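Putative transcriptional regulator (Streptomyces coelicolor A3, PDB 2PQQ) probably binds cyclic AMP through this N-terminal domain and regulates transcription as a DNA-binding member of the CRP family. Local coordinates at residues Ser27-Thr32 / Leu103-His108; Gly55-His60 / Thr99-Leu104. All blocks are in the same frame, centred on the assembly; numbering follows the deposited sequence.

Interaction 1: residues Ser27-Thr32 / Leu103-His108; sequences SMSEVT and LLALGH
Ser29 and Ala105 exchange two backbone hydrogen bonds, Ser29 N to Ala105 O at 3.0 Å and Ala105 N to Ser29 O at 2.8 Å. Two residues on, Val31 and Leu103 repeat the exchange, with 2.9 Å from Val31 N to Leu103 O, and Glu30 faces Leu104 as the non-hydrogen-bonded pair between them. On the face carrying Val31, Leu103 and Ala105, Val31 CG1 lies 3.7 Å from Leu103 CD1, and Val31 CG2 4.3 Å from Ala105 CB. This is an antiparallel pairing within the beta roll of a cyclic nucleotide-binding domain, made where the chain enters its first strand after helix 18-27. Before that strand begins, Met28, a selenomethionine, lays its chain across Leu104 and Leu106 at about a right angle to each. Its CG sits anti to the carbonyl carbon (chi1 -66°), and the chain bends at chi3, bringing SE to 3.9 Å from Leu104 CB and CE to 3.6 Å from Leu104 O. Ser27 CB closes on Leu106 CD1 at 3.8 Å, while its hydroxyl turns back to Glu23 O in the helix. Farther out, Leu7 and Leu49 pack on Met28, Leu24 of helix 18-27 covers Leu106, and strand 45-54 pairs with strand 101-107.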
ATOM      1  N   SER A  27     -15.838 -24.952 -17.086  1.00 33.66           N
ATOM      2  CA  SER A  27     -14.499 -24.661 -17.638  1.00 34.40           C
ATOM      3  C   SER A  27     -13.364 -25.156 -16.775  1.00 35.06           C
ATOM      4  O   SER A  27     -12.242 -25.306 -17.257  1.00 34.25           O
ATOM      5  CB  SER A  27     -14.353 -23.166 -17.855  1.00 34.71           C
ATOM      6  OG  SER A  27     -15.180 -22.791 -18.933  1.00 33.36           O
HETATM    7  N   MSE A  28     -13.657 -25.434 -15.500  1.00 35.42           N
HETATM    8  CA  MSE A  28     -12.607 -25.767 -14.537  1.00 38.24           C
HETATM    9  C   MSE A  28     -12.254 -27.254 -14.512  1.00 38.48           C
HETATM   10  O   MSE A  28     -13.052 -28.105 -14.923  1.00 37.67           O
HETATM   11  CB  MSE A  28     -12.982 -25.286 -13.127  1.00 37.30           C
HETATM   12  CG  MSE A  28     -13.058 -23.762 -13.028  1.00 38.75           C
HETATM   13 SE   MSE A  28     -13.812 -23.145 -11.334  0.90 43.36          SE
HETATM   14  CE  MSE A  28     -12.149 -22.414 -10.596  1.00 36.54           C
ATOM     15  N   SER A  29     -11.047 -27.553 -14.041  1.00 39.19           N
ATOM     16  CA  SER A  29     -10.642 -28.938 -13.838  1.00 41.00           C
ATOM     17  C   SER A  29     -10.460 -29.288 -12.365  1.00 41.56           C
ATOM     18  O   SER A  29     -10.071 -28.433 -11.546  1.00 41.44           O
ATOM     19  CB  SER A  29      -9.408 -29.287 -14.674  1.00 41.50           C
ATOM     20  OG  SER A  29      -8.563 -28.167 -14.819  1.00 44.75           O
ATOM     21  N   GLU A  30     -10.797 -30.532 -12.030  1.00 41.08           N
ATOM     22  CA  GLU A  30     -10.702 -31.046 -10.671  1.00 41.63           C
ATOM     23  C   GLU A  30      -9.257 -31.442 -10.402  1.00 41.02           C
ATOM     24  O   GLU A  30      -8.609 -32.038 -11.254  1.00 40.79           O
ATOM     25  CB  GLU A  30     -11.579 -32.292 -10.517  1.00 42.73           C
ATOM     26  CG  GLU A  30     -12.876 -32.081  -9.758  1.00 46.72           C
ATOM     27  CD  GLU A  30     -12.667 -32.185  -8.253  1.00 52.06           C
ATOM     28  OE1 GLU A  30     -12.174 -31.193  -7.653  1.00 52.87           O
ATOM     29  OE2 GLU A  30     -12.995 -33.262  -7.680  1.00 52.49           O
ATOM     30  N   VAL A  31      -8.756 -31.075  -9.230  1.00 40.27           N
ATOM     31  CA  VAL A  31      -7.437 -31.496  -8.764  1.00 39.81           C
ATOM     32  C   VAL A  31      -7.636 -32.110  -7.355  1.00 39.38           C
ATOM     33  O   VAL A  31      -8.415 -31.589  -6.563  1.00 39.18           O
ATOM     34  CB  VAL A  31      -6.435 -30.288  -8.748  1.00 39.69           C
ATOM     35  CG1 VAL A  31      -5.095 -30.701  -8.194  1.00 40.11           C
ATOM     36  CG2 VAL A  31      -6.250 -29.706 -10.153  1.00 40.71           C
ATOM     37  N   THR A  32      -6.979 -33.228  -7.057  1.00 38.34           N
ATOM     38  CA  THR A  32      -7.022 -33.769  -5.696  1.00 38.70           C
ATOM     39  C   THR A  32      -5.612 -34.109  -5.221  1.00 37.55           C
ATOM     40  O   THR A  32      -4.822 -34.717  -5.940  1.00 38.29           O
ATOM     41  CB  THR A  32      -8.047 -34.962  -5.542  1.00 39.06           C
ATOM     42  OG1 THR A  32      -7.775 -35.730  -4.351  1.00 41.20           O
ATOM     43  CG2 THR A  32      -7.991 -35.871  -6.747  1.00 39.94           C
ATOM     44  N   LEU A 103      -9.519 -29.279  -5.224  1.00 33.27           N
ATOM     45  CA  LEU A 103      -9.526 -27.925  -5.764  1.00 33.30           C
ATOM     46  C   LEU A 103     -10.153 -27.923  -7.159  1.00 32.83           C
ATOM     47  O   LEU A 103     -10.179 -28.954  -7.838  1.00 32.77           O
ATOM     48  CB  LEU A 103      -8.101 -27.357  -5.898  1.00 32.99           C
ATOM     49  CG  LEU A 103      -7.037 -27.563  -4.812  1.00 33.94           C
ATOM     50  CD1 LEU A 103      -6.127 -28.692  -5.213  1.00 34.49           C
ATOM     51  CD2 LEU A 103      -6.231 -26.304  -4.643  1.00 33.68           C
ATOM     52  N   LEU A 104     -10.634 -26.757  -7.574  1.00 31.80           N
ATOM     53  CA  LEU A 104     -11.037 -26.547  -8.961  1.00 32.73           C
ATOM     54  C   LEU A 104     -10.053 -25.548  -9.550  1.00 32.00           C
ATOM     55  O   LEU A 104      -9.778 -24.538  -8.920  1.00 31.08           O
ATOM     56  CB  LEU A 104     -12.455 -25.985  -9.001  1.00 32.36           C
ATOM     57  CG  LEU A 104     -13.517 -27.038  -8.661  1.00 34.65           C
ATOM     58  CD1 LEU A 104     -14.904 -26.389  -8.528  1.00 34.58           C
ATOM     59  CD2 LEU A 104     -13.523 -28.153  -9.707  1.00 37.91           C
ATOM     60  N   ALA A 105      -9.527 -25.822 -10.731  1.00 32.91           N
ATOM     61  CA  ALA A 105      -8.495 -24.967 -11.324  1.00 33.06           C
ATOM     62  C   ALA A 105      -8.983 -24.315 -12.605  1.00 33.81           C
ATOM     63  O   ALA A 105      -9.657 -24.960 -13.413  1.00 33.64           O
ATOM     64  CB  ALA A 105      -7.253 -25.803 -11.613  1.00 33.73           C
ATOM     65  N   LEU A 106      -8.644 -23.048 -12.816  1.00 34.74           N
ATOM     66  CA  LEU A 106      -8.902 -22.413 -14.122  1.00 34.65           C
ATOM     67  C   LEU A 106      -7.576 -21.883 -14.657  1.00 35.01           C
ATOM     68  O   LEU A 106      -6.903 -21.129 -13.966  1.00 34.06           O
ATOM     69  CB  LEU A 106      -9.944 -21.284 -13.988  1.00 35.41           C
ATOM     70  CG  LEU A 106     -10.479 -20.627 -15.285  1.00 34.84           C
ATOM     71  CD1 LEU A 106     -11.397 -21.568 -16.112  1.00 34.03           C
ATOM     72  CD2 LEU A 106     -11.175 -19.285 -15.017  1.00 34.64           C
ATOM     73  N   GLY A 107      -7.197 -22.287 -15.873  1.00 35.18           N
ATOM     74  CA  GLY A 107      -5.941 -21.855 -16.481  1.00 34.90           C
ATOM     75  C   GLY A 107      -6.129 -20.643 -17.379  1.00 36.17           C
ATOM     76  O   GLY A 107      -7.214 -20.420 -17.941  1.00 34.21           O
ATOM     77  N   HIS A 108      -5.066 -19.854 -17.510  1.00 36.72           N
ATOM     78  CA  HIS A 108      -5.039 -18.786 -18.499  1.00 37.60           C
ATOM     79  C   HIS A 108      -5.596 -19.230 -19.871  1.00 37.20           C
ATOM     80  O   HIS A 108      -6.389 -18.505 -20.484  1.00 37.32           O
ATOM     81  CB  HIS A 108      -3.624 -18.206 -18.662  1.00 37.88           C
ATOM     82  CG  HIS A 108      -3.599 -16.963 -19.480  1.00 37.80           C
ATOM     83  ND1 HIS A 108      -3.151 -16.945 -20.781  1.00 40.76           N
ATOM     84  CD2 HIS A 108      -4.056 -15.714 -19.220  1.00 39.78           C
ATOM     85  CE1 HIS A 108      -3.285 -15.725 -21.273  1.00 40.56           C
ATOM     86  NE2 HIS A 108      -3.835 -14.959 -20.350  1.00 42.67           N
TER

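Interaction 2: residues Gly55-His60 / Thr99-Leu104; sequences GKVKLH and TEVKLL
In the beta roll of the cyclic nucleotide-binding domain, the loop ends leading into two strands of different sheets meet, Gly55-Val57 against Thr99-Val101. A single hydrogen bond crosses between them, from Lys56 N to Thr99 OG1 (3.0 Å, 155° at the hydrogen). The hydroxyl is also a donor, to Glu100 O at 2.9 Å, approaching from well above that carbonyl's plane; one oxygen thus links the backbones of both segments. With chi1 at 58°, Thr99 OG1 stands between its own backbone N and carbonyl carbon, a rotation that lets it serve both partners. A valine in place of Thr99 would probably leave Lys56 N without this acceptor and Glu100 O without the hydroxyl donor. Gly55 CA comes within 3.1 Å of Thr99 OG1 and 3.3 Å of Glu100 O, the latter a CA-H...O contact; a CB would collide with both oxygens, and at the backbone angles of Gly55 it would also press on the carbonyl oxygen of the preceding residue, so no other residue fits comfortably. Beyond the polar pair, the isopropyl groups of Val57 and Val101 cross at about a right angle, CG2 of Val57 3.8 Å from CG1 of Val101, while Val101 CG2 rests on Lys56 O at 3.4 Å. From here the strands part: 57-62 runs between strands 94-97 and 68-74, whereas 101-107 runs between 29-33 and 45-54.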
ATOM      1  N   GLY A  55     -10.345 -29.393   2.355  1.00 37.73           N
ATOM      2  CA  GLY A  55      -8.999 -29.558   2.880  1.00 36.90           C
ATOM      3  C   GLY A  55      -8.309 -28.220   3.054  1.00 36.48           C
ATOM      4  O   GLY A  55      -8.903 -27.164   2.827  1.00 36.36           O
ATOM      5  N   LYS A  56      -7.044 -28.278   3.456  1.00 36.02           N
ATOM      6  CA  LYS A  56      -6.236 -27.095   3.704  1.00 35.62           C
ATOM      7  C   LYS A  56      -4.915 -27.183   2.955  1.00 34.78           C
ATOM      8  O   LYS A  56      -4.256 -28.230   2.965  1.00 34.07           O
ATOM      9  CB  LYS A  56      -5.963 -26.971   5.209  1.00 35.24           C
ATOM     10  CG  LYS A  56      -7.241 -26.820   6.028  1.00 35.96           C
ATOM     11  CD  LYS A  56      -6.985 -26.792   7.536  1.00 37.02           C
ATOM     12  CE  LYS A  56      -8.282 -26.475   8.262  1.00 40.58           C
ATOM     13  NZ  LYS A  56      -9.163 -25.603   7.405  1.00 42.38           N
ATOM     14  N   VAL A  57      -4.546 -26.072   2.321  1.00 34.16           N
ATOM     15  CA  VAL A  57      -3.265 -25.896   1.664  1.00 33.88           C
ATOM     16  C   VAL A  57      -2.463 -24.806   2.396  1.00 33.93           C
ATOM     17  O   VAL A  57      -2.910 -23.664   2.506  1.00 34.04           O
ATOM     18  CB  VAL A  57      -3.443 -25.476   0.180  1.00 33.29           C
ATOM     19  CG1 VAL A  57      -2.109 -25.261  -0.474  1.00 34.31           C
ATOM     20  CG2 VAL A  57      -4.233 -26.533  -0.584  1.00 34.74           C
ATOM     21  N   LYS A  58      -1.278 -25.164   2.892  1.00 33.41           N
ATOM     22  CA  LYS A  58      -0.366 -24.184   3.473  1.00 33.44           C
ATOM     23  C   LYS A  58       0.516 -23.587   2.375  1.00 33.28           C
ATOM     24  O   LYS A  58       1.153 -24.323   1.631  1.00 32.77           O
ATOM     25  CB  LYS A  58       0.521 -24.839   4.542  1.00 33.47           C
ATOM     26  CG  LYS A  58       1.580 -23.926   5.120  1.00 34.43           C
ATOM     27  CD  LYS A  58       2.692 -24.752   5.736  1.00 39.74           C
ATOM     28  CE  LYS A  58       3.959 -23.941   5.858  1.00 41.38           C
ATOM     29  NZ  LYS A  58       4.204 -23.395   7.217  1.00 43.46           N
ATOM     30  N   LEU A  59       0.535 -22.264   2.272  1.00 32.90           N
ATOM     31  CA  LEU A  59       1.453 -21.590   1.363  1.00 34.23           C
ATOM     32  C   LEU A  59       2.709 -21.166   2.136  1.00 34.26           C
ATOM     33  O   LEU A  59       2.596 -20.671   3.258  1.00 33.50           O
ATOM     34  CB  LEU A  59       0.776 -20.388   0.691  1.00 33.91           C
ATOM     35  CG  LEU A  59      -0.348 -20.654  -0.322  1.00 35.54           C
ATOM     36  CD1 LEU A  59      -1.032 -19.364  -0.697  1.00 33.57           C
ATOM     37  CD2 LEU A  59       0.204 -21.321  -1.563  1.00 36.20           C
ATOM     38  N   HIS A  60       3.895 -21.428   1.568  1.00 34.98           N
ATOM     39  CA  HIS A  60       5.178 -21.080   2.224  1.00 35.97           C
ATOM     40  C   HIS A  60       6.298 -20.690   1.235  1.00 37.28           C
ATOM     41  O   HIS A  60       6.276 -21.071   0.059  1.00 36.83           O
ATOM     42  CB  HIS A  60       5.649 -22.181   3.191  1.00 35.08           C
ATOM     43  CG  HIS A  60       5.668 -23.549   2.586  1.00 36.10           C
ATOM     44  ND1 HIS A  60       6.803 -24.107   2.038  1.00 34.94           N
ATOM     45  CD2 HIS A  60       4.680 -24.459   2.411  1.00 36.59           C
ATOM     46  CE1 HIS A  60       6.519 -25.308   1.568  1.00 35.27           C
ATOM     47  NE2 HIS A  60       5.234 -25.540   1.768  1.00 36.62           N
ATOM     48  N   THR A  99      -3.813 -31.744   4.330  1.00 35.15           N
ATOM     49  CA  THR A  99      -4.820 -32.791   4.462  1.00 35.83           C
ATOM     50  C   THR A  99      -5.084 -33.342   3.066  1.00 36.40           C
ATOM     51  O   THR A  99      -4.398 -32.981   2.101  1.00 37.17           O
ATOM     52  CB  THR A  99      -6.159 -32.214   4.993  1.00 35.89           C
ATOM     53  OG1 THR A  99      -6.612 -31.194   4.097  1.00 35.03           O
ATOM     54  CG2 THR A  99      -5.996 -31.598   6.361  1.00 35.16           C
ATOM     55  N   GLU A 100      -6.065 -34.230   2.957  1.00 36.70           N
ATOM     56  CA  GLU A 100      -6.688 -34.512   1.678  1.00 37.04           C
ATOM     57  C   GLU A 100      -7.260 -33.188   1.185  1.00 36.54           C
ATOM     58  O   GLU A 100      -7.981 -32.510   1.914  1.00 36.19           O
ATOM     59  CB  GLU A 100      -7.817 -35.530   1.832  1.00 37.47           C
ATOM     60  CG  GLU A 100      -8.455 -35.922   0.506  1.00 39.95           C
ATOM     61  CD  GLU A 100      -9.962 -35.821   0.525  1.00 44.26           C
ATOM     62  OE1 GLU A 100     -10.632 -36.711   1.108  1.00 46.21           O
ATOM     63  OE2 GLU A 100     -10.483 -34.851  -0.067  1.00 45.52           O
ATOM     64  N   VAL A 101      -6.907 -32.801  -0.035  1.00 36.08           N
ATOM     65  CA  VAL A 101      -7.405 -31.556  -0.606  1.00 35.80           C
ATOM     66  C   VAL A 101      -8.040 -31.804  -1.978  1.00 35.73           C
ATOM     67  O   VAL A 101      -7.539 -32.601  -2.771  1.00 35.43           O
ATOM     68  CB  VAL A 101      -6.279 -30.487  -0.768  1.00 36.26           C
ATOM     69  CG1 VAL A 101      -6.847 -29.159  -1.278  1.00 34.77           C
ATOM     70  CG2 VAL A 101      -5.533 -30.261   0.565  1.00 35.30           C
ATOM     71  N   LYS A 102      -9.139 -31.111  -2.239  1.00 35.12           N
ATOM     72  CA  LYS A 102      -9.699 -31.029  -3.581  1.00 34.95           C
ATOM     73  C   LYS A 102      -9.799 -29.560  -3.951  1.00 34.07           C
ATOM     74  O   LYS A 102     -10.078 -28.701  -3.087  1.00 33.74           O
ATOM     75  CB  LYS A 102     -11.067 -31.703  -3.651  1.00 34.46           C
ATOM     76  CG  LYS A 102     -11.013 -33.221  -3.568  1.00 36.37           C
ATOM     77  CD  LYS A 102     -12.412 -33.844  -3.616  1.00 36.16           C
ATOM     78  CE  LYS A 102     -12.424 -35.283  -3.110  1.00 40.58           C
ATOM     79  NZ  LYS A 102     -11.580 -36.208  -3.946  1.00 42.49           N
ATOM     80  N   LEU A 103      -9.519 -29.279  -5.224  1.00 33.27           N
ATOM     81  CA  LEU A 103      -9.526 -27.925  -5.764  1.00 33.30           C
ATOM     82  C   LEU A 103     -10.153 -27.923  -7.159  1.00 32.83           C
ATOM     83  O   LEU A 103     -10.179 -28.954  -7.838  1.00 32.77           O
ATOM     84  CB  LEU A 103      -8.101 -27.357  -5.898  1.00 32.99           C
ATOM     85  CG  LEU A 103      -7.037 -27.563  -4.812  1.00 33.94           C
ATOM     86  CD1 LEU A 103      -6.127 -28.692  -5.213  1.00 34.49           C
ATOM     87  CD2 LEU A 103      -6.231 -26.304  -4.643  1.00 33.68           C
ATOM     88  N   LEU A 104     -10.634 -26.757  -7.574  1.00 31.80           N
ATOM     89  CA  LEU A 104     -11.037 -26.547  -8.961  1.00 32.73           C
ATOM     90  C   LEU A 104     -10.053 -25.548  -9.550  1.00 32.00           C
ATOM     91  O   LEU A 104      -9.778 -24.538  -8.920  1.00 31.08           O
ATOM     92  CB  LEU A 104     -12.455 -25.985  -9.001  1.00 32.36           C
ATOM     93  CG  LEU A 104     -13.517 -27.038  -8.661  1.00 34.65           C
ATOM     94  CD1 LEU A 104     -14.904 -26.389  -8.528  1.00 34.58           C
ATOM     95  CD2 LEU A 104     -13.523 -28.153  -9.707  1.00 37.91           C
TER

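Overall arrangement
Helix 18-27 leads from the N-terminal part of the chain into strand 29-33, the first half of interaction 1. The chain then winds through the strands of the roll and returns on strand 101-107 to complete that contact, closing a loop of 70 intervening residues without any helix. Interaction 2 closes a shorter loop, from 55-60 to 99-104, that lies within the longer one. Both loops end on the same strand, and the two contacts share Leu103 and Leu104, their centres about 13 Å apart. Interaction 1 binds neighbouring strands of one sheet, beside helix 18-27; interaction 2 joins that sheet to the one holding strands 57-62, 68-74 and 94-97. Helices 111-117 and 120-139 follow.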